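Local structure of beta-glucuronidase (uncultured Clostridium sp., 6U7J) at residues B[232-237]-B[261-266]; B[254-259]-B[280-285]; B[139-144]-B[182-187]; B[23-28]-B[56-61]. The protein hydrolyses beta-D-glucuronides, releasing glucuronate and the free aglycone, and as a gut microbial enzyme probably helps return conjugated estrogens to their active form. All coordinates share one frame; numbering follows the deposited sequence.

Contact 1: B[232-237]-B[261-266]. Unlike the reference sequence in segment 232-237: Arg232 (reference Leu).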
# COMPACT_ATOMS: atom_id res chain seq x y z
N ARG B 232 -9.50 -36.81 -37.95
CA ARG B 232 -8.24 -37.25 -37.39
C ARG B 232 -8.27 -37.14 -35.87
O ARG B 232 -8.92 -36.27 -35.30
CB ARG B 232 -7.07 -36.44 -37.95
CG ARG B 232 -7.11 -36.25 -39.45
CD ARG B 232 -5.73 -35.91 -40.01
NE ARG B 232 -5.73 -35.95 -41.47
CZ ARG B 232 -4.99 -36.79 -42.19
NH1 ARG B 232 -4.19 -37.65 -41.58
NH2 ARG B 232 -5.04 -36.77 -43.52
N ASP B 233 -7.55 -38.06 -35.22
CA ASP B 233 -7.41 -38.03 -33.78
C ASP B 233 -6.24 -37.11 -33.43
O ASP B 233 -5.70 -36.41 -34.29
CB ASP B 233 -7.27 -39.46 -33.24
CG ASP B 233 -5.97 -40.15 -33.64
OD1 ASP B 233 -5.05 -39.50 -34.16
OD2 ASP B 233 -5.86 -41.37 -33.42
N GLU B 234 -5.83 -37.09 -32.16
CA GLU B 234 -4.76 -36.19 -31.76
C GLU B 234 -3.39 -36.64 -32.24
O GLU B 234 -2.49 -35.81 -32.36
CB GLU B 234 -4.76 -36.03 -30.24
CG GLU B 234 -5.99 -35.29 -29.75
CD GLU B 234 -5.84 -34.75 -28.33
OE1 GLU B 234 -5.15 -35.40 -27.51
OE2 GLU B 234 -6.44 -33.69 -28.05
N LYS B 235 -3.22 -37.93 -32.53
CA LYS B 235 -2.04 -38.43 -33.21
C LYS B 235 -2.11 -38.22 -34.73
O LYS B 235 -1.25 -38.74 -35.46
CB LYS B 235 -1.82 -39.92 -32.90
CG LYS B 235 -2.00 -40.28 -31.42
CD LYS B 235 -3.37 -40.93 -31.14
CE LYS B 235 -3.93 -40.52 -29.77
NZ LYS B 235 -5.37 -40.93 -29.56
N ASN B 236 -3.12 -37.49 -35.21
CA ASN B 236 -3.36 -37.18 -36.61
C ASN B 236 -3.73 -38.40 -37.45
O ASN B 236 -3.82 -38.30 -38.68
CB ASN B 236 -2.17 -36.47 -37.26
CG ASN B 236 -2.59 -35.35 -38.20
OD1 ASN B 236 -3.15 -34.34 -37.77
ND2 ASN B 236 -2.33 -35.54 -39.49
N GLN B 237 -3.94 -39.55 -36.83
CA GLN B 237 -4.38 -40.71 -37.60
C GLN B 237 -5.84 -40.54 -38.02
O GLN B 237 -6.68 -40.05 -37.26
CB GLN B 237 -4.20 -41.99 -36.79
CG GLN B 237 -2.76 -42.24 -36.32
CD GLN B 237 -2.63 -43.49 -35.45
OE1 GLN B 237 -1.95 -43.48 -34.41
NE2 GLN B 237 -3.27 -44.59 -35.88
N SER B 261 -9.91 -32.38 -18.85
CA SER B 261 -9.14 -33.37 -19.62
C SER B 261 -9.63 -33.34 -21.08
O SER B 261 -10.36 -34.22 -21.54
CB SER B 261 -9.26 -34.77 -19.03
OG SER B 261 -8.52 -35.68 -19.83
N ALA B 262 -9.16 -32.34 -21.82
CA ALA B 262 -9.66 -32.12 -23.17
C ALA B 262 -9.15 -33.18 -24.14
O ALA B 262 -8.02 -33.66 -24.04
CB ALA B 262 -9.24 -30.73 -23.65
N TYR B 263 -9.99 -33.55 -25.10
CA TYR B 263 -9.55 -34.26 -26.30
C TYR B 263 -10.16 -33.57 -27.51
O TYR B 263 -11.36 -33.24 -27.51
CB TYR B 263 -9.96 -35.75 -26.27
CG TYR B 263 -9.21 -36.59 -27.28
CD1 TYR B 263 -9.68 -36.72 -28.59
CD2 TYR B 263 -8.04 -37.25 -26.93
CE1 TYR B 263 -9.00 -37.49 -29.52
CE2 TYR B 263 -7.35 -38.02 -27.85
CZ TYR B 263 -7.84 -38.14 -29.15
OH TYR B 263 -7.15 -38.90 -30.06
N LEU B 264 -9.36 -33.33 -28.54
CA LEU B 264 -9.86 -32.63 -29.73
C LEU B 264 -9.55 -33.44 -30.97
O LEU B 264 -8.38 -33.67 -31.28
CB LEU B 264 -9.25 -31.23 -29.85
CG LEU B 264 -9.56 -30.28 -28.68
CD1 LEU B 264 -8.80 -28.96 -28.82
CD2 LEU B 264 -11.07 -30.06 -28.58
N TYR B 265 -10.60 -33.85 -31.68
CA TYR B 265 -10.43 -34.36 -33.03
C TYR B 265 -10.28 -33.19 -34.00
O TYR B 265 -10.50 -32.03 -33.64
CB TYR B 265 -11.62 -35.24 -33.44
CG TYR B 265 -11.71 -36.53 -32.66
CD1 TYR B 265 -12.34 -36.57 -31.42
CD2 TYR B 265 -11.15 -37.70 -33.16
CE1 TYR B 265 -12.41 -37.75 -30.70
CE2 TYR B 265 -11.22 -38.89 -32.43
CZ TYR B 265 -11.86 -38.90 -31.20
OH TYR B 265 -11.95 -40.06 -30.46
N LYS B 266 -9.89 -33.49 -35.23
CA LYS B 266 -9.79 -32.46 -36.26
C LYS B 266 -10.63 -32.88 -37.46
O LYS B 266 -10.49 -33.99 -37.97
CB LYS B 266 -8.34 -32.22 -36.68
CG LYS B 266 -7.36 -32.06 -35.52
CD LYS B 266 -6.25 -33.09 -35.63
CE LYS B 266 -5.31 -33.05 -34.44
NZ LYS B 266 -5.99 -32.61 -33.18

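Contact 2: B[254-259]-B[280-285]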
# COMPACT_ATOMS: atom_id res chain seq x y z
N ALA B 254 -14.71 -43.42 -29.00
CA ALA B 254 -14.37 -42.00 -29.09
C ALA B 254 -13.82 -41.47 -27.77
O ALA B 254 -14.44 -41.64 -26.72
CB ALA B 254 -15.61 -41.20 -29.49
N GLN B 255 -12.65 -40.84 -27.83
CA GLN B 255 -12.10 -40.14 -26.68
C GLN B 255 -12.91 -38.87 -26.43
O GLN B 255 -12.92 -37.96 -27.27
CB GLN B 255 -10.63 -39.81 -26.91
CG GLN B 255 -9.77 -40.99 -27.30
CD GLN B 255 -9.55 -41.96 -26.16
OE1 GLN B 255 -9.00 -41.59 -25.12
NE2 GLN B 255 -9.97 -43.20 -26.34
N LEU B 256 -13.58 -38.81 -25.29
CA LEU B 256 -14.52 -37.73 -25.03
C LEU B 256 -13.78 -36.47 -24.60
O LEU B 256 -12.68 -36.52 -24.05
CB LEU B 256 -15.53 -38.15 -23.97
CG LEU B 256 -16.52 -39.25 -24.39
CD1 LEU B 256 -17.57 -39.49 -23.32
CD2 LEU B 256 -17.17 -38.91 -25.71
N TRP B 257 -14.39 -35.33 -24.89
CA TRP B 257 -13.89 -34.06 -24.38
C TRP B 257 -14.41 -33.91 -22.95
O TRP B 257 -15.63 -33.82 -22.73
CB TRP B 257 -14.32 -32.91 -25.28
CG TRP B 257 -13.70 -31.58 -24.90
CD1 TRP B 257 -12.58 -31.02 -25.44
CD2 TRP B 257 -14.18 -30.65 -23.92
NE1 TRP B 257 -12.33 -29.80 -24.86
CE2 TRP B 257 -13.30 -29.55 -23.92
CE3 TRP B 257 -15.27 -30.65 -23.04
CZ2 TRP B 257 -13.47 -28.46 -23.08
CZ3 TRP B 257 -15.44 -29.56 -22.21
CH2 TRP B 257 -14.54 -28.48 -22.22
N GLN B 258 -13.50 -33.91 -21.98
CA GLN B 258 -13.94 -33.87 -20.60
C GLN B 258 -13.47 -32.58 -19.93
O GLN B 258 -12.37 -32.10 -20.22
CB GLN B 258 -13.40 -35.07 -19.80
CG GLN B 258 -13.82 -36.43 -20.37
CD GLN B 258 -15.18 -36.91 -19.86
OE1 GLN B 258 -16.00 -36.12 -19.37
NE2 GLN B 258 -15.42 -38.22 -19.99
N PRO B 259 -14.29 -32.01 -19.04
CA PRO B 259 -13.81 -30.91 -18.19
C PRO B 259 -12.52 -31.32 -17.50
O PRO B 259 -12.42 -32.41 -16.93
CB PRO B 259 -14.95 -30.72 -17.18
CG PRO B 259 -16.17 -31.29 -17.87
CD PRO B 259 -15.67 -32.42 -18.71
N PHE B 280 -12.32 -29.94 -32.96
CA PHE B 280 -13.62 -30.02 -32.31
C PHE B 280 -13.56 -31.10 -31.23
O PHE B 280 -12.61 -31.88 -31.16
CB PHE B 280 -14.75 -30.28 -33.32
CG PHE B 280 -14.79 -31.69 -33.86
CD1 PHE B 280 -14.03 -32.04 -34.97
CD2 PHE B 280 -15.61 -32.65 -33.28
CE1 PHE B 280 -14.06 -33.34 -35.48
CE2 PHE B 280 -15.65 -33.96 -33.79
CZ PHE B 280 -14.87 -34.31 -34.89
N GLY B 281 -14.58 -31.10 -30.38
CA GLY B 281 -14.63 -32.03 -29.27
C GLY B 281 -15.94 -32.77 -29.22
O GLY B 281 -17.00 -32.22 -29.53
N ILE B 282 -15.87 -34.03 -28.81
CA ILE B 282 -17.07 -34.85 -28.65
C ILE B 282 -17.43 -34.86 -27.17
O ILE B 282 -16.66 -35.35 -26.33
CB ILE B 282 -16.85 -36.28 -29.17
CG1 ILE B 282 -16.39 -36.25 -30.63
CG2 ILE B 282 -18.14 -37.09 -28.99
CD1 ILE B 282 -15.89 -37.59 -31.16
N ARG B 283 -18.62 -34.34 -26.87
CA ARG B 283 -19.10 -34.30 -25.49
C ARG B 283 -20.58 -33.95 -25.51
O ARG B 283 -21.03 -33.18 -26.36
CB ARG B 283 -18.33 -33.28 -24.64
CG ARG B 283 -18.32 -31.86 -25.20
CD ARG B 283 -19.29 -30.98 -24.45
NE ARG B 283 -19.43 -29.64 -25.02
CZ ARG B 283 -20.31 -29.33 -25.96
NH1 ARG B 283 -21.11 -30.26 -26.47
NH2 ARG B 283 -20.39 -28.08 -26.40
N THR B 284 -21.31 -34.50 -24.56
CA THR B 284 -22.75 -34.29 -24.47
C THR B 284 -23.10 -33.42 -23.28
O THR B 284 -22.40 -33.42 -22.26
CB THR B 284 -23.49 -35.62 -24.33
OG1 THR B 284 -23.20 -36.18 -23.04
CG2 THR B 284 -23.06 -36.58 -25.42
N ILE B 285 -24.22 -32.72 -23.41
CA ILE B 285 -24.77 -31.86 -22.38
C ILE B 285 -26.21 -32.25 -22.15
O ILE B 285 -26.99 -32.30 -23.11
CB ILE B 285 -24.72 -30.37 -22.76
CG1 ILE B 285 -23.31 -29.94 -23.14
CG2 ILE B 285 -25.33 -29.53 -21.63
CD1 ILE B 285 -23.28 -28.54 -23.71
O HOH W 1 -13.41 -35.14 -28.20

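Contact 3: B[139-144]-B[182-187]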
# COMPACT_ATOMS: atom_id res chain seq x y z
N LEU B 139 -4.45 1.74 -45.04
CA LEU B 139 -5.59 1.25 -44.28
C LEU B 139 -5.93 2.28 -43.21
O LEU B 139 -5.08 2.60 -42.37
CB LEU B 139 -5.29 -0.12 -43.66
CG LEU B 139 -6.37 -0.70 -42.75
CD1 LEU B 139 -7.73 -0.75 -43.45
CD2 LEU B 139 -5.98 -2.08 -42.23
N THR B 140 -7.14 2.82 -43.27
CA THR B 140 -7.61 3.83 -42.34
C THR B 140 -8.85 3.29 -41.65
O THR B 140 -9.77 2.81 -42.32
CB THR B 140 -7.94 5.16 -43.05
OG1 THR B 140 -6.88 5.48 -43.98
CG2 THR B 140 -8.10 6.30 -42.02
N VAL B 141 -8.87 3.35 -40.31
CA VAL B 141 -9.95 2.79 -39.51
C VAL B 141 -10.47 3.87 -38.57
O VAL B 141 -9.75 4.32 -37.67
CB VAL B 141 -9.50 1.57 -38.69
CG1 VAL B 141 -10.65 1.09 -37.82
CG2 VAL B 141 -9.00 0.45 -39.61
N ALA B 142 -11.72 4.29 -38.77
CA ALA B 142 -12.39 5.16 -37.82
C ALA B 142 -13.03 4.29 -36.74
O ALA B 142 -13.70 3.31 -37.05
CB ALA B 142 -13.46 6.03 -38.49
N VAL B 143 -12.81 4.67 -35.48
CA VAL B 143 -13.23 3.89 -34.31
C VAL B 143 -14.09 4.81 -33.43
O VAL B 143 -13.61 5.86 -32.99
CB VAL B 143 -12.03 3.36 -33.51
CG1 VAL B 143 -12.47 2.60 -32.24
CG2 VAL B 143 -11.15 2.46 -34.39
N GLY B 144 -15.33 4.42 -33.19
CA GLY B 144 -16.27 5.24 -32.42
C GLY B 144 -16.72 4.52 -31.17
O GLY B 144 -16.96 3.30 -31.19
N SER B 182 -12.01 1.92 -25.57
CA SER B 182 -12.22 1.94 -27.00
C SER B 182 -10.88 1.74 -27.70
O SER B 182 -9.82 2.05 -27.15
CB SER B 182 -12.87 3.25 -27.43
OG SER B 182 -13.17 3.26 -28.81
N GLY B 183 -10.95 1.22 -28.92
CA GLY B 183 -9.77 1.03 -29.75
C GLY B 183 -9.90 -0.23 -30.57
O GLY B 183 -11.00 -0.75 -30.76
N ILE B 184 -8.77 -0.72 -31.07
CA ILE B 184 -8.70 -1.96 -31.83
C ILE B 184 -8.12 -3.01 -30.89
O ILE B 184 -6.90 -3.12 -30.73
CB ILE B 184 -7.87 -1.81 -33.10
CG1 ILE B 184 -8.44 -0.67 -33.97
CG2 ILE B 184 -7.83 -3.11 -33.90
CD1 ILE B 184 -7.65 -0.40 -35.26
N HIS B 185 -9.00 -3.82 -30.28
CA HIS B 185 -8.63 -4.68 -29.16
C HIS B 185 -8.10 -6.04 -29.55
O HIS B 185 -7.54 -6.73 -28.69
CB HIS B 185 -9.85 -4.88 -28.25
CG HIS B 185 -10.24 -3.64 -27.51
ND1 HIS B 185 -11.56 -3.30 -27.27
CD2 HIS B 185 -9.49 -2.66 -26.95
CE1 HIS B 185 -11.60 -2.18 -26.58
NE2 HIS B 185 -10.36 -1.76 -26.39
N ARG B 186 -8.26 -6.46 -30.80
CA ARG B 186 -7.92 -7.80 -31.25
C ARG B 186 -7.15 -7.75 -32.56
O ARG B 186 -7.19 -6.74 -33.26
CB ARG B 186 -9.19 -8.66 -31.38
CG ARG B 186 -9.80 -8.91 -30.00
CD ARG B 186 -11.08 -9.71 -30.01
NE ARG B 186 -11.72 -9.60 -28.70
CZ ARG B 186 -12.98 -9.91 -28.46
NH1 ARG B 186 -13.76 -10.36 -29.44
NH2 ARG B 186 -13.46 -9.76 -27.24
N PRO B 187 -6.39 -8.80 -32.88
CA PRO B 187 -5.50 -8.75 -34.05
C PRO B 187 -6.22 -8.38 -35.34
O PRO B 187 -7.35 -8.81 -35.58
CB PRO B 187 -4.95 -10.18 -34.13
CG PRO B 187 -5.01 -10.68 -32.73
CD PRO B 187 -6.20 -10.03 -32.09
O HOH W 2 -13.43 6.13 -30.03

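Contact 4: B[23-28]-B[56-61]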
# COMPACT_ATOMS: atom_id res chain seq x y z
N GLU B 23 -0.34 -10.67 -40.34
CA GLU B 23 -0.72 -9.87 -39.20
C GLU B 23 -0.43 -8.39 -39.45
O GLU B 23 0.68 -8.03 -39.84
CB GLU B 23 0.04 -10.32 -37.94
CG GLU B 23 0.01 -11.81 -37.70
CD GLU B 23 -1.27 -12.23 -36.99
OE1 GLU B 23 -1.73 -11.47 -36.12
OE2 GLU B 23 -1.81 -13.31 -37.28
N LEU B 24 -1.42 -7.54 -39.19
CA LEU B 24 -1.25 -6.11 -39.31
C LEU B 24 -1.34 -5.40 -37.96
O LEU B 24 -2.14 -4.47 -37.80
CB LEU B 24 -2.29 -5.52 -40.27
CG LEU B 24 -2.33 -6.19 -41.64
CD1 LEU B 24 -3.42 -5.59 -42.48
CD2 LEU B 24 -0.97 -6.06 -42.32
N ASN B 25 -0.54 -5.80 -36.99
CA ASN B 25 -0.60 -5.24 -35.65
C ASN B 25 0.53 -4.21 -35.50
O ASN B 25 0.64 -3.34 -36.37
CB ASN B 25 -0.60 -6.38 -34.63
CG ASN B 25 -1.76 -7.32 -34.83
OD1 ASN B 25 -2.89 -6.89 -35.10
ND2 ASN B 25 -1.50 -8.61 -34.75
N GLY B 26 1.35 -4.24 -34.45
CA GLY B 26 2.43 -3.29 -34.37
C GLY B 26 1.95 -1.90 -33.98
O GLY B 26 0.97 -1.72 -33.25
N ILE B 27 2.64 -0.89 -34.50
CA ILE B 27 2.37 0.50 -34.15
C ILE B 27 1.67 1.15 -35.34
O ILE B 27 2.19 1.11 -36.46
CB ILE B 27 3.66 1.24 -33.78
CG1 ILE B 27 4.42 0.48 -32.69
CG2 ILE B 27 3.36 2.64 -33.36
CD1 ILE B 27 3.61 0.17 -31.46
N TRP B 28 0.50 1.73 -35.10
CA TRP B 28 -0.25 2.48 -36.10
C TRP B 28 -0.15 3.98 -35.81
O TRP B 28 0.23 4.39 -34.71
CB TRP B 28 -1.73 2.09 -36.11
CG TRP B 28 -2.05 0.67 -36.49
CD1 TRP B 28 -1.39 -0.47 -36.12
CD2 TRP B 28 -3.15 0.25 -37.32
NE1 TRP B 28 -2.02 -1.58 -36.66
CE2 TRP B 28 -3.10 -1.16 -37.40
CE3 TRP B 28 -4.17 0.93 -38.00
CZ2 TRP B 28 -4.02 -1.90 -38.14
CZ3 TRP B 28 -5.08 0.20 -38.72
CH2 TRP B 28 -5.01 -1.21 -38.78
N PRO B 56 -0.42 1.48 -30.28
CA PRO B 56 -0.27 0.04 -30.51
C PRO B 56 -1.60 -0.61 -30.87
O PRO B 56 -2.67 -0.14 -30.48
CB PRO B 56 0.24 -0.50 -29.17
CG PRO B 56 -0.26 0.51 -28.14
CD PRO B 56 -0.24 1.85 -28.86
N VAL B 57 -1.50 -1.70 -31.63
CA VAL B 57 -2.64 -2.54 -31.99
C VAL B 57 -2.19 -3.99 -31.83
O VAL B 57 -1.15 -4.37 -32.37
CB VAL B 57 -3.11 -2.26 -33.43
CG1 VAL B 57 -4.15 -3.30 -33.86
CG2 VAL B 57 -3.69 -0.87 -33.54
N PRO B 58 -2.92 -4.83 -31.07
CA PRO B 58 -4.18 -4.50 -30.39
C PRO B 58 -3.97 -3.87 -29.00
O PRO B 58 -2.96 -4.15 -28.36
CB PRO B 58 -4.85 -5.87 -30.25
CG PRO B 58 -3.69 -6.82 -30.10
CD PRO B 58 -2.54 -6.24 -30.88
N SER B 59 -4.94 -3.06 -28.56
CA SER B 59 -4.87 -2.28 -27.32
C SER B 59 -6.05 -1.31 -27.31
O SER B 59 -6.54 -0.93 -28.38
CB SER B 59 -3.55 -1.49 -27.20
OG SER B 59 -3.48 -0.76 -25.98
N SER B 60 -6.53 -0.94 -26.13
CA SER B 60 -7.33 0.26 -25.99
C SER B 60 -6.41 1.48 -26.12
O SER B 60 -5.22 1.40 -25.81
CB SER B 60 -8.04 0.27 -24.63
OG SER B 60 -8.71 -0.97 -24.36
N TYR B 61 -6.95 2.60 -26.57
CA TYR B 61 -6.13 3.81 -26.59
C TYR B 61 -6.17 4.60 -25.29
O TYR B 61 -5.37 5.53 -25.13
CB TYR B 61 -6.53 4.75 -27.75
CG TYR B 61 -7.96 5.28 -27.74
CD1 TYR B 61 -8.35 6.33 -26.92
CD2 TYR B 61 -8.91 4.75 -28.61
CE1 TYR B 61 -9.66 6.81 -26.94
CE2 TYR B 61 -10.20 5.22 -28.64
CZ TYR B 61 -10.57 6.25 -27.81
OH TYR B 61 -11.87 6.71 -27.87

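Contact 1: B[232-237]-B[261-266]
Arg232 and Lys266 pair their backbones where strand 227-232 ends beside strand 265-271. The two residues form an antiparallel hydrogen-bonded pair: Arg232 N gives a bond to Lys266 O (3.0 Å), and Lys266 N returns one to Arg232 O (2.9 Å). Beyond it the first chain reverses through a type I turn, Asp233 to Asn236, closed by Asn236 N to Asp233 O.

Two further bonds meet at the phenol oxygen of Tyr263. The backbone N of Glu234 points straight at Tyr263 OH (3.1 Å, 178°), and Lys235 NZ, arriving near the ring plane, reaches Tyr263 OH at 2.7 Å after its chain bends at chi2 and chi3. Glu234 also crosses back to the second segment, its OE2 accepting Leu264 N (3.0 Å) from above the carboxylate plane.

Contact with the ring is a CH-pi arrangement. Glu234 CG lies over one face of Tyr263, 3.6 Å from the centroid, and the carboxylate continues over the same ring, the two planes 23° apart. With Tyr263 CG anti to the backbone N (chi1 -164°) the ring extends to the glutamate chain. The bent Lys266 chain brings its CE to 3.4 Å from Asp233 O.

Outside the segments, Arg232 NE is salt-bridged to Asp268, and Tyr265 OH takes the backbone N of Gln255. With a main-chain N-H and an ammonium group both directed at its oxygen, Tyr263 is held as an acceptor, and its hydroxyl probably feels the positive charge of Lys235.

Contact 2: B[254-259]-B[280-285]
The immunoglobulin-like family 2 domain meets the TIM barrel here: the loop after strand 246-251 runs beside the chain that leaves strand 274-280 for the barrel, with Trp257 touching Ile282. One direct backbone bond ties them, from Trp257 N to Ile282 O, 2.7 Å and nearly linear. Leu256 CA adds a CA-H...O contact to the same oxygen. A water continues the link, donating to Gln255 O at 3.0 Å and accepting from Ile282 N at 2.8 Å, so that both backbone polar atoms of Ile282 are used across the contact.

This is a linker held against its own domain. The apolar part of the contact rests on the two branches of Ile282: CD1, at the end of the longer branch, meets Ala254 CB at 4.0 Å, while CG2 meets Leu256 CD2 at 3.9 Å, the leucine lying roughly perpendicular to the isoleucine.

The indole of Trp257 and the chain of Arg283 run alongside one another in the same sense. A chi1 of -173° swings the indole away from the backbone N and along the arginine chain, Trp257 CE3 3.9 Å from Arg283 CG; ring and guanidinium planes are nearly perpendicular. Both polar ends reach the barrel domain, Trp257 NE1 bonding to Asp353 O and Arg283 NE to Pro407 O, while Asn295 ND2 bonds to Trp257 O.

Contact 3: B[139-144]-B[182-187]
Val143 and Gly183 face each other with CA atoms 6.4 Å apart, too wide for a beta ladder, although the touching parts of the two chains run nearly antiparallel, their end-to-end directions 161° apart. No hydrogen bond joins the segments directly. Instead a water spans the gap at the wider end, donating to Val143 O at 3.0 Å and to Ser182 OG at 3.1 Å. Gly183 has backbone angles at which a side chain would press on the preceding carbonyl oxygen.

The segments belong to the jelly-roll-like sugar-binding domain of family 2 enzymes, in which strand 135-144 lies between strands 76-85 and 104-109, and the short, weakly bonded strand 183-184 passes over its Val141 and Val143 side. The methyls of Val143 divide the work. CG1, anti to the backbone N (chi1 177°), lies against Ser182 OG at 3.6 Å and near Gly183 N, whereas CG2 meets Ile184 CG1 at 4.2 Å. Two residues back, Val141 CG1 touches Ile184 CD1 at 4.2 Å, so the longer branch of the isoleucine touches both valines.

Tyr79 of the adjacent strand packs on Val143 and Ile184, and Trp28 on Val141, extending this apolar layer. Ser182 OG also bonds to Thr102 O, which leaves the hydroxyl as donor to that carbonyl and acceptor from the water.

Contact 4: B[23-28]-B[56-61]
Trp28 NE1 points between two main-chain carbonyls of its own segment, with weak bonds to Leu24 O (3.1 Å) and Asn25 O (3.2 Å), while Val57 of the other segment lies over the face of the same indole. Both bonds are bent, the single N-H being shared, and together they may help to fix the rotation of the ring. Val57 CG2 sits 3.5 Å from the centroid of the five-membered ring, 13° off the normal, a CH-pi contact. It gets there because CG2 is anti to the carbonyl carbon, with CG1 anti to the backbone N (chi1 171°) and turned toward Asn25 OD1.

Across the backbones Val57 N donates to Gly26 O (3.0 Å), and Pro56 CA adds a CA-H...O contact to that oxygen. Ile27 and Pro56 form an antiparallel non-hydrogen-bonded pair, with Ile27 CD1 resting 4.1 Å from Pro56 CB. Asn25 CB lies close to Val57 O, and its amide carbon approaches Pro58 CD; the peptide bond before Pro58 is cis. The amide oxygen, Asn25 OD1, accepts Val188 N.

The pair lies within the antiparallel sheet of the sugar-binding domain, where strand 20-32 also neighbours strands 76-85 and 188-193. Tyr79 and Arg81 of the first touch Trp28, and Val188 of the second packs on both Trp28 and Val57. Toward the subunit interface, Ile27 meets Met351 and Pro56 meets Ala320 of a neighbouring subunit.

Overall arrangement
The four contacts form two groups. Contacts 1 and 2 share the immunoglobulin-like domain, centres 11 Å apart, with their segments alternating along the chain; the backbone bond from Phe280 N to Tyr265 O (2.8 Å) joins them directly. Contacts 3 and 4, centres 8 Å apart, belong to the sugar-binding domain, and strands 59-60 and 183-184 pair between them: Ser59 N to Ile184 O is 2.9 Å and Tyr61 N to Ser182 O is 3.0 Å. The groups lie 34 to 37 Å apart between centres. A bound calcium ion is about 8 Å from the Pro58 side chain and about 10 Å from that of Ile184. Arg186 of segment 182-187 forms a salt bridge with Glu308 of the TIM-barrel domain.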